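Local structure of succinate dehydrogenase subunit A (Mycolicibacterium smegmatis, 7D6V) at residues Ile174-Leu179 and Ala233-Ser238; Cys54-Arg59 and Gln92-Arg97; Trp576-Leu581 and Thr598-Val603. The protein carries the FAD of the mycobacterial succinate dehydrogenase Sdh1 and, as in related flavoprotein subunits, probably oxidises succinate to fumarate. All coordinates share one frame; numbering follows the deposited sequence.

Following the chain, contact 2 comes first. It joins strand 54-55 and the loop after it to helix 84-102, and closes a loop of 32 residues that is rich in helix. Contact 1 follows, bringing strand 172-179 and the end of helix 230-236 together across 53 intervening residues. Contact 3 is last and closes the shortest loop, 16 residues with eight in strands. It joins the loops that flank strands 582-585 and 594-597. The three loops lie in series, without nesting or crossing. Contacts 1 and 2 belong to the FAD-binding region, contact 3 to the C-terminal flavoprotein region. Contact 1 lies at the adenine end of FAD.

Contact 1 of 3, residues Ile174-Leu179 and Ala233-Ser238; sequences ITELIL and ALRAGS. With FAD (flavin-adenine dinucleotide), chain D.
A236 fits its CB between two leucines of the strand. CD1 of L177 and CD1 of L179 each lie 4.1 Å from A236 CB. This pair of apolar touches sets the end of helix 230-236 on the strand, with A236 facing L177 most closely in the backbone.

The preceding residue, R235, adds a polar contact. OE1 of E176 approaches NE of R235 at 3.6 Å, a long salt bridge. The carboxylate comes at the edge of the guanidinium, near its plane. The two groups do not lie flat together, since their planes are 76° apart. E176 has CG anti to the backbone N (chi1 -161°), and a bend at chi2 then brings its carboxylate back to the arginine. R235 NH1 has its hydrogen-bonding partner outside, in N542 OD1.

At the start of the same strand segment, I174 reads the adenine of FAD with its backbone. I174 N donates to FAD N1A at 3.1 Å, nearly straight at 172°. FAD N6A donates back to I174 O at 3.2 Å. This two-bond pairing matches the donor and acceptor pattern of adenine.

Further out, the helix end is closed by A233 O, which accepts from both G237 N and S238 N. G237 leaves the helix with positive phi. T175 and E176 form a classic beta bulge opposite F188. Strand 172-179 is an outer strand of its sheet, beside strand 184-191. Helix 532-556 packs on T175, L234 and R235, and helix 458-469 on T175 and I178. A233 and S238 meet L408 of strand 408-409.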
loop_
_atom_site.group_PDB
_atom_site.type_symbol
_atom_site.label_atom_id
_atom_site.label_comp_id
_atom_site.label_asym_id
_atom_site.label_seq_id
_atom_site.Cartn_x
_atom_site.Cartn_y
_atom_site.Cartn_z
ATOM N N ILE A 174 23.360 -3.124 -6.218
ATOM C CA ILE A 174 24.527 -3.974 -6.428
ATOM C C ILE A 174 24.781 -4.084 -7.922
ATOM O O ILE A 174 23.869 -4.399 -8.694
ATOM C CB ILE A 174 24.326 -5.364 -5.799
ATOM C CG1 ILE A 174 24.202 -5.252 -4.280
ATOM C CG2 ILE A 174 25.470 -6.285 -6.171
ATOM C CD1 ILE A 174 25.434 -4.708 -3.600
ATOM N N THR A 175 26.022 -3.820 -8.334
ATOM C CA THR A 175 26.378 -3.813 -9.744
ATOM C C THR A 175 27.311 -4.941 -10.155
ATOM O O THR A 175 27.434 -5.205 -11.354
ATOM C CB THR A 175 27.029 -2.476 -10.127
ATOM O OG1 THR A 175 28.337 -2.394 -9.553
ATOM C CG2 THR A 175 26.193 -1.316 -9.626
ATOM N N GLU A 176 27.970 -5.605 -9.210
ATOM C CA GLU A 176 28.902 -6.669 -9.545
ATOM C C GLU A 176 28.982 -7.656 -8.391
ATOM O O GLU A 176 28.747 -7.310 -7.232
ATOM C CB GLU A 176 30.295 -6.113 -9.859
ATOM C CG GLU A 176 31.188 -7.050 -10.650
ATOM C CD GLU A 176 30.777 -7.157 -12.106
ATOM O OE1 GLU A 176 29.851 -7.934 -12.417
ATOM O OE2 GLU A 176 31.381 -6.455 -12.944
ATOM N N LEU A 177 29.315 -8.897 -8.726
ATOM C CA LEU A 177 29.639 -9.925 -7.748
ATOM C C LEU A 177 31.119 -10.250 -7.861
ATOM O O LEU A 177 31.616 -10.514 -8.960
ATOM C CB LEU A 177 28.799 -11.185 -7.964
ATOM C CG LEU A 177 27.286 -11.054 -7.792
ATOM C CD1 LEU A 177 26.613 -12.396 -7.981
ATOM C CD2 LEU A 177 26.956 -10.479 -6.432
ATOM N N ILE A 178 31.814 -10.226 -6.738
ATOM C CA ILE A 178 33.256 -10.433 -6.709
ATOM C C ILE A 178 33.546 -11.908 -6.487
ATOM O O ILE A 178 32.922 -12.563 -5.645
ATOM C CB ILE A 178 33.912 -9.562 -5.621
ATOM C CG1 ILE A 178 33.481 -8.103 -5.776
ATOM C CG2 ILE A 178 35.421 -9.679 -5.684
ATOM C CD1 ILE A 178 33.915 -7.471 -7.073
ATOM N N LEU A 179 34.496 -12.434 -7.251
ATOM C CA LEU A 179 34.877 -13.835 -7.192
ATOM C C LEU A 179 36.328 -13.960 -6.751
ATOM O O LEU A 179 37.151 -13.080 -7.017
ATOM C CB LEU A 179 34.689 -14.514 -8.552
ATOM C CG LEU A 179 33.378 -15.254 -8.818
ATOM C CD1 LEU A 179 32.178 -14.362 -8.581
ATOM C CD2 LEU A 179 33.371 -15.770 -10.239
ATOM N N ALA A 233 24.188 -13.096 -11.849
ATOM C CA ALA A 233 24.563 -14.504 -11.829
ATOM C C ALA A 233 25.184 -14.925 -13.150
ATOM O O ALA A 233 26.131 -15.722 -13.177
ATOM C CB ALA A 233 23.343 -15.366 -11.514
ATOM N N LEU A 234 24.675 -14.387 -14.256
ATOM C CA LEU A 234 25.177 -14.780 -15.562
ATOM C C LEU A 234 26.615 -14.312 -15.761
ATOM O O LEU A 234 27.434 -15.032 -16.343
ATOM C CB LEU A 234 24.237 -14.221 -16.629
ATOM C CG LEU A 234 24.343 -14.645 -18.083
ATOM C CD1 LEU A 234 24.083 -16.131 -18.201
ATOM C CD2 LEU A 234 23.330 -13.870 -18.883
ATOM N N ARG A 235 26.949 -13.118 -15.265
ATOM C CA ARG A 235 28.323 -12.630 -15.332
ATOM C C ARG A 235 29.213 -13.247 -14.260
ATOM O O ARG A 235 30.432 -13.318 -14.445
ATOM C CB ARG A 235 28.352 -11.105 -15.221
ATOM C CG ARG A 235 27.797 -10.381 -16.435
ATOM C CD ARG A 235 28.120 -8.893 -16.407
ATOM N NE ARG A 235 27.557 -8.221 -15.241
ATOM C CZ ARG A 235 26.426 -7.528 -15.254
ATOM N NH1 ARG A 235 25.988 -6.951 -14.145
ATOM N NH2 ARG A 235 25.731 -7.410 -16.373
ATOM N N ALA A 236 28.637 -13.689 -13.140
ATOM C CA ALA A 236 29.432 -14.385 -12.135
ATOM C C ALA A 236 29.798 -15.787 -12.589
ATOM O O ALA A 236 30.818 -16.332 -12.154
ATOM C CB ALA A 236 28.681 -14.438 -10.807
ATOM N N GLY A 237 28.983 -16.389 -13.449
ATOM C CA GLY A 237 29.352 -17.658 -14.040
ATOM C C GLY A 237 28.294 -18.731 -13.917
ATOM O O GLY A 237 28.540 -19.894 -14.246
ATOM N N SER A 238 27.113 -18.354 -13.445
ATOM C CA SER A 238 26.001 -19.287 -13.350
ATOM C C SER A 238 25.279 -19.338 -14.692
ATOM O O SER A 238 25.744 -18.804 -15.702
ATOM C CB SER A 238 25.072 -18.892 -12.209
ATOM O OG SER A 238 25.797 -18.712 -11.009
HETATM P PA FAD D . 10.437 -8.610 -5.418
HETATM O O1A FAD D . 9.954 -8.564 -4.016
HETATM O O2A FAD D . 9.536 -8.182 -6.511
HETATM O O5B FAD D . 11.720 -7.663 -5.498
HETATM C C5B FAD D . 13.053 -8.139 -5.473
HETATM C C4B FAD D . 13.907 -7.236 -4.599
HETATM O O4B FAD D . 15.245 -7.199 -5.083
HETATM C C3B FAD D . 13.454 -5.796 -4.564
HETATM O O3B FAD D . 13.528 -5.366 -3.214
HETATM C C2B FAD D . 14.496 -5.050 -5.355
HETATM O O2B FAD D . 14.666 -3.709 -4.915
HETATM C C1B FAD D . 15.725 -5.864 -5.079
HETATM N N9A FAD D . 16.740 -5.671 -6.127
HETATM C C8A FAD D . 16.587 -5.890 -7.432
HETATM N N7A FAD D . 17.722 -5.613 -8.098
HETATM C C5A FAD D . 18.625 -5.203 -7.203
HETATM C C6A FAD D . 20.025 -4.754 -7.224
HETATM N N6A FAD D . 20.719 -4.682 -8.370
HETATM N N1A FAD D . 20.591 -4.416 -6.060
HETATM C C2A FAD D . 19.931 -4.483 -4.901
HETATM N N3A FAD D . 18.664 -4.878 -4.809
HETATM C C4A FAD D . 17.972 -5.245 -5.904
HETATM N N1 FAD D . 1.823 -13.428 -8.026
HETATM C C2 FAD D . 0.825 -14.123 -7.445
HETATM O O2 FAD D . 1.053 -15.275 -7.065
HETATM N N3 FAD D . -0.400 -13.631 -7.261
HETATM C C4 FAD D . -0.727 -12.405 -7.647
HETATM O O4 FAD D . -1.871 -11.969 -7.464
HETATM C C4X FAD D . 0.297 -11.570 -8.294
HETATM N N5 FAD D . 0.033 -10.320 -8.706
HETATM C C5X FAD D . 0.992 -9.585 -9.288
HETATM C C6 FAD D . 0.703 -8.296 -9.705
HETATM C C7 FAD D . 1.683 -7.531 -10.310
HETATM C C7M FAD D . 1.382 -6.136 -10.768
HETATM C C8 FAD D . 3.035 -8.090 -10.509
HETATM C C8M FAD D . 4.099 -7.260 -11.164
HETATM C C9 FAD D . 3.332 -9.374 -10.092
HETATM C C9A FAD D . 2.353 -10.138 -9.490
HETATM N N10 FAD D . 2.649 -11.437 -9.071
HETATM C C10 FAD D . 1.629 -12.174 -8.463
HETATM C "C1'" FAD D . 3.982 -12.002 -9.244
HETATM C "C2'" FAD D . 4.714 -11.988 -7.907
HETATM O "O2'" FAD D . 4.369 -10.817 -7.170
HETATM C "C3'" FAD D . 6.223 -11.973 -8.072
HETATM O "O3'" FAD D . 6.624 -13.194 -8.677
HETATM C "C4'" FAD D . 6.909 -11.852 -6.721
HETATM O "O4'" FAD D . 6.530 -10.632 -6.099
HETATM C "C5'" FAD D . 8.420 -11.872 -6.833
HETATM O "O5'" FAD D . 8.946 -11.544 -5.556
HETATM P P FAD D . 10.509 -11.491 -5.250
HETATM O O1P FAD D . 10.664 -11.511 -3.771
HETATM O O2P FAD D . 11.210 -12.527 -6.053
HETATM O O3P FAD D . 10.988 -10.062 -5.813
#

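Contact 2 of 3, residues Cys54-Arg59 and Gln92-Arg97; sequences CAAAMR and QEAPDR
M58 turns its CG away from its carbonyl carbon, beside the backbone N (chi1 -70°), and this lays CG along the ring of P95. CG of M58 is 3.8 Å from P95 CB. The two side chains slide past each other in opposite directions. The chain of M58 then bends at chi3 (-57°), and its side chain goes on to meet V98 and W99 on the next turn of helix 84-102, and I116.

The proline ring also meets the backbone before M58. CG of P95 lies 3.5 Å from A57 O. A57 is the centre of an inverse gamma turn, closed by a weak bond from M58 N to A56 O. The turn changes the course of the chain just after strand 54-55, so that both A57 and M58 can reach the same ring.

Next to this, A56 points its CB at the helix backbone. A56 CB is 3.9 Å from P95 N, and it is 4.0 Å from A94 CB. That methyl of A94 also lies 3.7 Å from A55 O. With alanines on both sides the backbones come close: the CA atoms of A56 and P95 are 4.9 Å apart. Methyls of the alanines, the M58 chain and the P95 ring make the contact, partly against main chain.

The helix is kinked here. P95 has no N-H to give to the preceding turn, and D96 N makes no such bond either. The kink lies where A56, A57 and M58 come up to the helix.

A55 sits about 7 Å from FAD by its side chain. A55 and C54 face helix 427-448 through N427 and L429. Strand 54-55 is an outer strand of a small antiparallel sheet, next to strand 129-130, and A55 also touches H70 of helix 67-76.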
loop_
_atom_site.group_PDB
_atom_site.type_symbol
_atom_site.label_atom_id
_atom_site.label_comp_id
_atom_site.label_asym_id
_atom_site.label_seq_id
_atom_site.Cartn_x
_atom_site.Cartn_y
_atom_site.Cartn_z
ATOM N N CYS A 54 -2.077 -16.837 -1.714
ATOM C CA CYS A 54 -1.042 -17.861 -1.665
ATOM C C CYS A 54 -1.694 -19.221 -1.834
ATOM O O CYS A 54 -2.578 -19.587 -1.056
ATOM C CB CYS A 54 -0.274 -17.816 -0.346
ATOM S SG CYS A 54 0.823 -16.427 -0.151
ATOM N N ALA A 55 -1.239 -19.979 -2.825
ATOM C CA ALA A 55 -1.740 -21.331 -3.035
ATOM C C ALA A 55 -1.075 -22.255 -2.023
ATOM O O ALA A 55 0.140 -22.466 -2.068
ATOM C CB ALA A 55 -1.470 -21.782 -4.466
ATOM N N ALA A 56 -1.866 -22.800 -1.104
ATOM C CA ALA A 56 -1.355 -23.707 -0.087
ATOM C C ALA A 56 -2.444 -24.701 0.274
ATOM O O ALA A 56 -3.560 -24.303 0.616
ATOM C CB ALA A 56 -0.895 -22.942 1.158
ATOM N N ALA A 57 -2.115 -25.991 0.210
ATOM C CA ALA A 57 -3.079 -27.056 0.484
ATOM C C ALA A 57 -3.279 -27.199 1.993
ATOM O O ALA A 57 -2.941 -28.207 2.616
ATOM C CB ALA A 57 -2.621 -28.363 -0.145
ATOM N N MET A 58 -3.852 -26.150 2.582
ATOM C CA MET A 58 -4.176 -26.153 4.003
ATOM C C MET A 58 -5.461 -26.909 4.312
ATOM O O MET A 58 -5.661 -27.305 5.465
ATOM C CB MET A 58 -4.278 -24.717 4.518
ATOM C CG MET A 58 -2.946 -23.994 4.570
ATOM S SD MET A 58 -3.034 -22.356 5.309
ATOM C CE MET A 58 -4.260 -21.581 4.270
ATOM N N ARG A 59 -6.328 -27.107 3.317
ATOM C CA ARG A 59 -7.568 -27.875 3.443
ATOM C C ARG A 59 -8.576 -27.208 4.373
ATOM O O ARG A 59 -9.421 -27.882 4.962
ATOM C CB ARG A 59 -7.298 -29.312 3.903
ATOM C CG ARG A 59 -6.386 -30.095 2.986
ATOM C CD ARG A 59 -5.700 -31.226 3.723
ATOM N NE ARG A 59 -6.582 -32.371 3.915
ATOM C CZ ARG A 59 -6.740 -33.008 5.071
ATOM N NH1 ARG A 59 -6.074 -32.609 6.143
ATOM N NH2 ARG A 59 -7.562 -34.041 5.155
ATOM N N GLN A 92 4.322 -29.666 -0.987
ATOM C CA GLN A 92 4.258 -30.243 0.348
ATOM C C GLN A 92 4.828 -29.344 1.437
ATOM O O GLN A 92 4.718 -29.692 2.615
ATOM C CB GLN A 92 4.955 -31.607 0.384
ATOM C CG GLN A 92 6.402 -31.610 -0.018
ATOM C CD GLN A 92 6.881 -32.991 -0.409
ATOM O OE1 GLN A 92 6.093 -33.931 -0.484
ATOM N NE2 GLN A 92 8.178 -33.123 -0.656
ATOM N N GLU A 93 5.413 -28.196 1.095
ATOM C CA GLU A 93 5.910 -27.275 2.109
ATOM C C GLU A 93 5.171 -25.944 2.148
ATOM O O GLU A 93 5.487 -25.108 2.998
ATOM C CB GLU A 93 7.406 -27.023 1.904
ATOM C CG GLU A 93 8.264 -28.260 2.054
ATOM C CD GLU A 93 9.736 -27.952 1.940
ATOM O OE1 GLU A 93 10.077 -26.788 1.654
ATOM O OE2 GLU A 93 10.555 -28.872 2.140
ATOM N N ALA A 94 4.207 -25.720 1.263
ATOM C CA ALA A 94 3.503 -24.443 1.202
ATOM C C ALA A 94 2.627 -24.161 2.423
ATOM O O ALA A 94 2.651 -23.031 2.924
ATOM C CB ALA A 94 2.659 -24.358 -0.072
ATOM N N PRO A 95 1.826 -25.114 2.922
ATOM C CA PRO A 95 0.984 -24.797 4.090
ATOM C C PRO A 95 1.767 -24.386 5.324
ATOM O O PRO A 95 1.298 -23.532 6.086
ATOM C CB PRO A 95 0.210 -26.100 4.322
ATOM C CG PRO A 95 0.214 -26.775 3.019
ATOM C CD PRO A 95 1.537 -26.469 2.418
ATOM N N ASP A 96 2.948 -24.970 5.544
ATOM C CA ASP A 96 3.743 -24.626 6.719
ATOM C C ASP A 96 4.177 -23.166 6.691
ATOM O O ASP A 96 4.138 -22.481 7.719
ATOM C CB ASP A 96 4.965 -25.536 6.806
ATOM C CG ASP A 96 4.621 -26.928 7.276
ATOM O OD1 ASP A 96 3.724 -27.066 8.131
ATOM O OD2 ASP A 96 5.252 -27.889 6.787
ATOM N N ARG A 97 4.605 -22.678 5.527
ATOM C CA ARG A 97 5.067 -21.298 5.429
ATOM C C ARG A 97 3.924 -20.319 5.654
ATOM O O ARG A 97 4.093 -19.304 6.340
ATOM C CB ARG A 97 5.726 -21.066 4.071
ATOM C CG ARG A 97 6.751 -22.124 3.690
ATOM C CD ARG A 97 8.089 -21.911 4.387
ATOM N NE ARG A 97 8.099 -22.438 5.748
ATOM C CZ ARG A 97 8.301 -23.713 6.060
ATOM N NH1 ARG A 97 8.514 -24.606 5.107
ATOM N NH2 ARG A 97 8.291 -24.097 7.326
#

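Contact 3 of 3, residues Trp576-Leu581 and Thr598-Val603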
loop_
_atom_site.group_PDB
_atom_site.type_symbol
_atom_site.label_atom_id
_atom_site.label_comp_id
_atom_site.label_asym_id
_atom_site.label_seq_id
_atom_site.Cartn_x
_atom_site.Cartn_y
_atom_site.Cartn_z
ATOM N N TRP A 576 10.442 -32.233 -27.072
ATOM C CA TRP A 576 10.853 -30.895 -26.636
ATOM C C TRP A 576 10.535 -30.561 -25.181
ATOM O O TRP A 576 10.519 -29.385 -24.807
ATOM C CB TRP A 576 10.211 -29.835 -27.536
ATOM C CG TRP A 576 11.143 -29.198 -28.541
ATOM C CD1 TRP A 576 11.049 -29.272 -29.900
ATOM C CD2 TRP A 576 12.294 -28.389 -28.265
ATOM N NE1 TRP A 576 12.068 -28.568 -30.486
ATOM C CE2 TRP A 576 12.847 -28.015 -29.504
ATOM C CE3 TRP A 576 12.912 -27.947 -27.092
ATOM C CZ2 TRP A 576 13.987 -27.223 -29.604
ATOM C CZ3 TRP A 576 14.044 -27.160 -27.194
ATOM C CH2 TRP A 576 14.569 -26.807 -28.440
ATOM N N ARG A 577 10.300 -31.570 -24.349
ATOM C CA ARG A 577 9.862 -31.363 -22.975
ATOM C C ARG A 577 10.937 -31.697 -21.964
ATOM O O ARG A 577 10.991 -31.071 -20.905
ATOM C CB ARG A 577 8.610 -32.202 -22.689
ATOM C CG ARG A 577 7.809 -31.790 -21.478
ATOM C CD ARG A 577 7.276 -33.017 -20.762
ATOM N NE ARG A 577 8.256 -34.097 -20.749
ATOM C CZ ARG A 577 9.261 -34.184 -19.885
ATOM N NH1 ARG A 577 10.103 -35.202 -19.949
ATOM N NH2 ARG A 577 9.425 -33.254 -18.956
ATOM N N ASN A 578 11.787 -32.668 -22.269
ATOM C CA ASN A 578 13.017 -32.896 -21.519
ATOM C C ASN A 578 14.192 -32.143 -22.137
ATOM O O ASN A 578 15.240 -32.708 -22.438
ATOM C CB ASN A 578 13.286 -34.394 -21.419
ATOM C CG ASN A 578 13.395 -35.062 -22.775
ATOM O OD1 ASN A 578 13.337 -34.406 -23.814
ATOM N ND2 ASN A 578 13.557 -36.380 -22.768
ATOM N N THR A 579 14.008 -30.839 -22.332
ATOM C CA THR A 579 15.056 -29.951 -22.818
ATOM C C THR A 579 14.862 -28.587 -22.177
ATOM O O THR A 579 13.760 -28.033 -22.226
ATOM C CB THR A 579 15.031 -29.830 -24.345
ATOM O OG1 THR A 579 14.998 -31.137 -24.930
ATOM C CG2 THR A 579 16.267 -29.104 -24.839
ATOM N N LEU A 580 15.924 -28.051 -21.576
ATOM C CA LEU A 580 15.844 -26.793 -20.844
ATOM C C LEU A 580 16.441 -25.606 -21.575
ATOM O O LEU A 580 16.006 -24.478 -21.333
ATOM C CB LEU A 580 16.527 -26.917 -19.478
ATOM C CG LEU A 580 15.783 -27.769 -18.458
ATOM C CD1 LEU A 580 16.605 -27.919 -17.195
ATOM C CD2 LEU A 580 14.429 -27.154 -18.156
ATOM N N LEU A 581 17.418 -25.821 -22.455
ATOM C CA LEU A 581 17.938 -24.767 -23.324
ATOM C C LEU A 581 18.568 -23.638 -22.491
ATOM O O LEU A 581 18.045 -22.532 -22.365
ATOM C CB LEU A 581 16.810 -24.282 -24.245
ATOM C CG LEU A 581 17.016 -23.245 -25.332
ATOM C CD1 LEU A 581 17.994 -23.827 -26.320
ATOM C CD2 LEU A 581 15.701 -22.939 -26.008
ATOM N N THR A 598 21.435 -27.021 -25.242
ATOM C CA THR A 598 20.247 -27.859 -25.077
ATOM C C THR A 598 20.555 -29.084 -24.221
ATOM O O THR A 598 20.938 -30.138 -24.751
ATOM C CB THR A 598 19.711 -28.283 -26.441
ATOM O OG1 THR A 598 20.678 -29.117 -27.090
ATOM C CG2 THR A 598 19.457 -27.070 -27.311
ATOM N N PRO A 599 20.419 -28.993 -22.900
ATOM C CA PRO A 599 20.550 -30.178 -22.047
ATOM C C PRO A 599 19.214 -30.863 -21.787
ATOM O O PRO A 599 18.140 -30.281 -21.939
ATOM C CB PRO A 599 21.111 -29.608 -20.737
ATOM C CG PRO A 599 20.628 -28.234 -20.717
ATOM C CD PRO A 599 20.612 -27.753 -22.134
ATOM N N GLU A 600 19.306 -32.119 -21.361
ATOM C CA GLU A 600 18.138 -32.922 -21.032
ATOM C C GLU A 600 17.795 -32.804 -19.553
ATOM O O GLU A 600 18.670 -32.625 -18.703
ATOM C CB GLU A 600 18.360 -34.393 -21.388
ATOM C CG GLU A 600 18.842 -34.618 -22.805
ATOM C CD GLU A 600 17.874 -34.083 -23.841
ATOM O OE1 GLU A 600 16.757 -34.629 -23.954
ATOM O OE2 GLU A 600 18.231 -33.113 -24.540
ATOM N N GLN A 601 16.502 -32.905 -19.258
ATOM C CA GLN A 601 16.018 -32.870 -17.889
ATOM C C GLN A 601 16.184 -34.230 -17.220
ATOM O O GLN A 601 16.344 -35.262 -17.876
ATOM C CB GLN A 601 14.548 -32.455 -17.845
ATOM C CG GLN A 601 14.255 -31.099 -18.448
ATOM C CD GLN A 601 12.913 -30.553 -18.011
ATOM O OE1 GLN A 601 12.686 -30.309 -16.828
ATOM N NE2 GLN A 601 12.016 -30.354 -18.967
ATOM N N GLN A 602 16.134 -34.217 -15.893
ATOM C CA GLN A 602 16.233 -35.445 -15.117
ATOM C C GLN A 602 15.006 -36.320 -15.351
ATOM O O GLN A 602 13.903 -35.823 -15.593
ATOM C CB GLN A 602 16.383 -35.120 -13.630
ATOM C CG GLN A 602 16.569 -36.328 -12.734
ATOM C CD GLN A 602 17.833 -37.098 -13.060
ATOM O OE1 GLN A 602 17.785 -38.167 -13.665
ATOM N NE2 GLN A 602 18.975 -36.555 -12.658
ATOM N N VAL A 603 15.218 -37.634 -15.295
ATOM C CA VAL A 603 14.190 -38.658 -15.497
ATOM C C VAL A 603 12.902 -38.223 -14.808
ATOM O O VAL A 603 12.919 -37.920 -13.607
ATOM C CB VAL A 603 14.674 -40.020 -14.977
ATOM C CG1 VAL A 603 13.577 -41.061 -15.086
ATOM C CG2 VAL A 603 15.910 -40.462 -15.741
#
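T579 and L580 run beside P599 and Q601 as two irregular loop segments of the C-terminal flavoprotein region. Their courses are roughly antiparallel, with end-to-end directions 133° apart. The segments lead into strand 582-585 and out of strand 594-597, so the contact closes the loop that holds this pair of strands.

Backbone bonds come first. L580 N donates to P599 O at 3.2 Å. A second bond, Q601 N to N578 O at 3.4 Å, is weak. A CA-H...O contact joins each: T579 CA to P599 O, and E600 CA to N578 O. Each oxygen thus receives an N-H and a CA-H from the opposing segment, the N-H to N578 O being the weak one.

Side-chain packing has two parts. L580 crosses the aliphatic part of Q601 at about a right angle, while T579 and L581 meet T598. L580 CG lies 3.7 Å from Q601 CG. L580 has CG beside the backbone N (chi1 -71°), which turns its branch onto the glutamine chain. T579 and T598 lie side by side and point the same way, with T579 CG2 3.9 Å from T598 CB.

Partners outside the two segments hold R577 and the backbone of T579. R577 NH2 donates to F80 O, and its guanidinium makes a cation-pi contact with Y622. R557 NH2 donates to the backbone O of T579. At the far end, past T579, the methyl CD1 of L581 rests 3.7 Å from the methyl CG2 of T598.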